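Local coordinates for protein SnoK (Streptomyces nogalater, PDB 5EPA) that binds iron and 2-oxoglutarate and acts as a non-heme iron carbocyclase in the biosynthesis of nogalamycin, at residues 28-31 / 32-36. Sequence-based numbering, arbitrary orientation.
Sequences EAVR and FYREQ
Val-30 lays its CG1 methyl over the centre of one face of the Arg-34 guanidinium, 3.9 Å from CZ of Arg-34. The two side chains run side by side, one helical turn apart. With the valine's CG1 anti to the backbone N (chi1 173°), that branch lies beside the carbonyl carbon, on the side of the following turn. The arginine bends at chi2, its CG passing 3.2 Å from Val-30 O, and its NE donates to the carbonyl of Leu-107, which ties the guanidinium to helix 98-108.

Arg-31 and Glu-35 repeat the i to i+4 spacing on the solvent side, but differently. The carboxylate oxygen OE2 of Glu-35 rests against the aliphatic CG of Arg-31 at 3.5 Å, whereas the charged ends remain apart, their planes turned 56° from each other.

The backbone is held by four i to i+4 hydrogen bonds, among them Tyr-33 N to Ala-29 O at 3.0 Å. Such bonds and side-chain pairs are those of an alpha-helix, and helix 27-36 is amphipathic: Tyr-33 is buried against Leu-107 and Val-39 of edge strand 38-41, while Arg-31 and Glu-35 are exposed, on the outside of this cupin-clan, PhyH-family fold.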
loop_
_atom_site.group_PDB
_atom_site.type_symbol
_atom_site.label_atom_id
_atom_site.label_comp_id
_atom_site.label_asym_id
_atom_site.label_seq_id
_atom_site.Cartn_x
_atom_site.Cartn_y
_atom_site.Cartn_z
ATOM N N GLU A 28 -5.148 20.385 7.357
ATOM C CA GLU A 28 -5.304 20.479 5.910
ATOM C C GLU A 28 -4.903 19.175 5.231
ATOM O O GLU A 28 -5.525 18.723 4.261
ATOM C CB GLU A 28 -4.431 21.638 5.353
ATOM C CG GLU A 28 -4.792 23.087 5.788
ATOM C CD GLU A 28 -4.591 23.404 7.293
ATOM O OE1 GLU A 28 -3.604 22.903 7.884
ATOM O OE2 GLU A 28 -5.400 24.198 7.869
ATOM N N ALA A 29 -3.830 18.577 5.714
ATOM C CA ALA A 29 -3.401 17.294 5.178
ATOM C C ALA A 29 -4.432 16.193 5.433
ATOM O O ALA A 29 -4.702 15.363 4.561
ATOM C CB ALA A 29 -2.061 16.884 5.775
ATOM N N VAL A 30 -5.035 16.209 6.605
ATOM C CA VAL A 30 -6.102 15.273 6.910
ATOM C C VAL A 30 -7.336 15.505 6.012
ATOM O O VAL A 30 -7.895 14.555 5.460
ATOM C CB VAL A 30 -6.540 15.406 8.374
ATOM C CG1 VAL A 30 -7.772 14.557 8.646
ATOM C CG2 VAL A 30 -5.384 15.017 9.287
ATOM N N ARG A 31 -7.727 16.761 5.831
ATOM C CA ARG A 31 -8.833 17.079 4.952
ATOM C C ARG A 31 -8.533 16.673 3.506
ATOM O O ARG A 31 -9.398 16.148 2.814
ATOM C CB ARG A 31 -9.205 18.558 5.069
ATOM C CG ARG A 31 -10.403 18.988 4.224
ATOM C CD ARG A 31 -10.796 20.444 4.442
ATOM N NE ARG A 31 -9.680 21.408 4.287
ATOM C CZ ARG A 31 -9.007 22.100 5.248
ATOM N NH1 ARG A 31 -9.269 22.000 6.569
ATOM N NH2 ARG A 31 -8.023 22.931 4.865
ATOM N N PHE A 32 -7.313 16.899 3.051
ATOM C CA PHE A 32 -6.934 16.525 1.692
ATOM C C PHE A 32 -7.111 15.043 1.508
ATOM O O PHE A 32 -7.678 14.582 0.522
ATOM C CB PHE A 32 -5.484 16.927 1.423
ATOM C CG PHE A 32 -5.031 16.740 -0.007
ATOM C CD1 PHE A 32 -4.606 15.511 -0.465
ATOM C CD2 PHE A 32 -5.013 17.799 -0.882
ATOM C CE1 PHE A 32 -4.189 15.323 -1.768
ATOM C CE2 PHE A 32 -4.597 17.623 -2.212
ATOM C CZ PHE A 32 -4.150 16.388 -2.643
ATOM N N TYR A 33 -6.613 14.262 2.480
ATOM C CA TYR A 33 -6.793 12.808 2.462
ATOM C C TYR A 33 -8.249 12.400 2.405
ATOM O O TYR A 33 -8.599 11.570 1.617
ATOM C CB TYR A 33 -6.138 12.140 3.678
ATOM C CG TYR A 33 -6.440 10.659 3.734
ATOM C CD1 TYR A 33 -5.801 9.765 2.868
ATOM C CD2 TYR A 33 -7.365 10.138 4.632
ATOM C CE1 TYR A 33 -6.074 8.413 2.933
ATOM C CE2 TYR A 33 -7.659 8.785 4.642
ATOM C CZ TYR A 33 -6.997 7.941 3.810
ATOM O OH TYR A 33 -7.290 6.594 3.796
ATOM N N ARG A 34 -9.093 12.978 3.241
ATOM C CA ARG A 34 -10.512 12.551 3.316
ATOM C C ARG A 34 -11.235 12.870 2.046
ATOM O O ARG A 34 -12.054 12.090 1.603
ATOM C CB ARG A 34 -11.259 13.192 4.482
ATOM C CG ARG A 34 -10.635 12.925 5.858
ATOM C CD ARG A 34 -11.195 11.725 6.582
ATOM N NE ARG A 34 -10.426 11.393 7.787
ATOM C CZ ARG A 34 -10.619 11.876 9.024
ATOM N NH1 ARG A 34 -11.522 12.787 9.285
ATOM N NH2 ARG A 34 -9.871 11.434 10.020
ATOM N N GLU A 35 -10.905 14.006 1.428
ATOM C CA GLU A 35 -11.586 14.421 0.192
ATOM C C GLU A 35 -11.030 13.746 -1.061
ATOM O O GLU A 35 -11.779 13.378 -1.963
ATOM C CB GLU A 35 -11.529 15.943 0.026
ATOM C CG GLU A 35 -12.349 16.671 1.090
ATOM C CD GLU A 35 -12.250 18.193 1.005
ATOM O OE1 GLU A 35 -11.484 18.681 0.112
ATOM O OE2 GLU A 35 -12.926 18.891 1.823
ATOM N N GLN A 36 -9.717 13.612 -1.122
ATOM C CA GLN A 36 -9.038 13.145 -2.350
ATOM C C GLN A 36 -8.765 11.652 -2.355
ATOM O O GLN A 36 -8.635 11.072 -3.435
ATOM C CB GLN A 36 -7.724 13.916 -2.600
ATOM C CG GLN A 36 -7.847 15.435 -2.571
ATOM C CD GLN A 36 -8.718 15.972 -3.689
ATOM O OE1 GLN A 36 -8.632 15.521 -4.815
ATOM N NE2 GLN A 36 -9.547 16.939 -3.382
#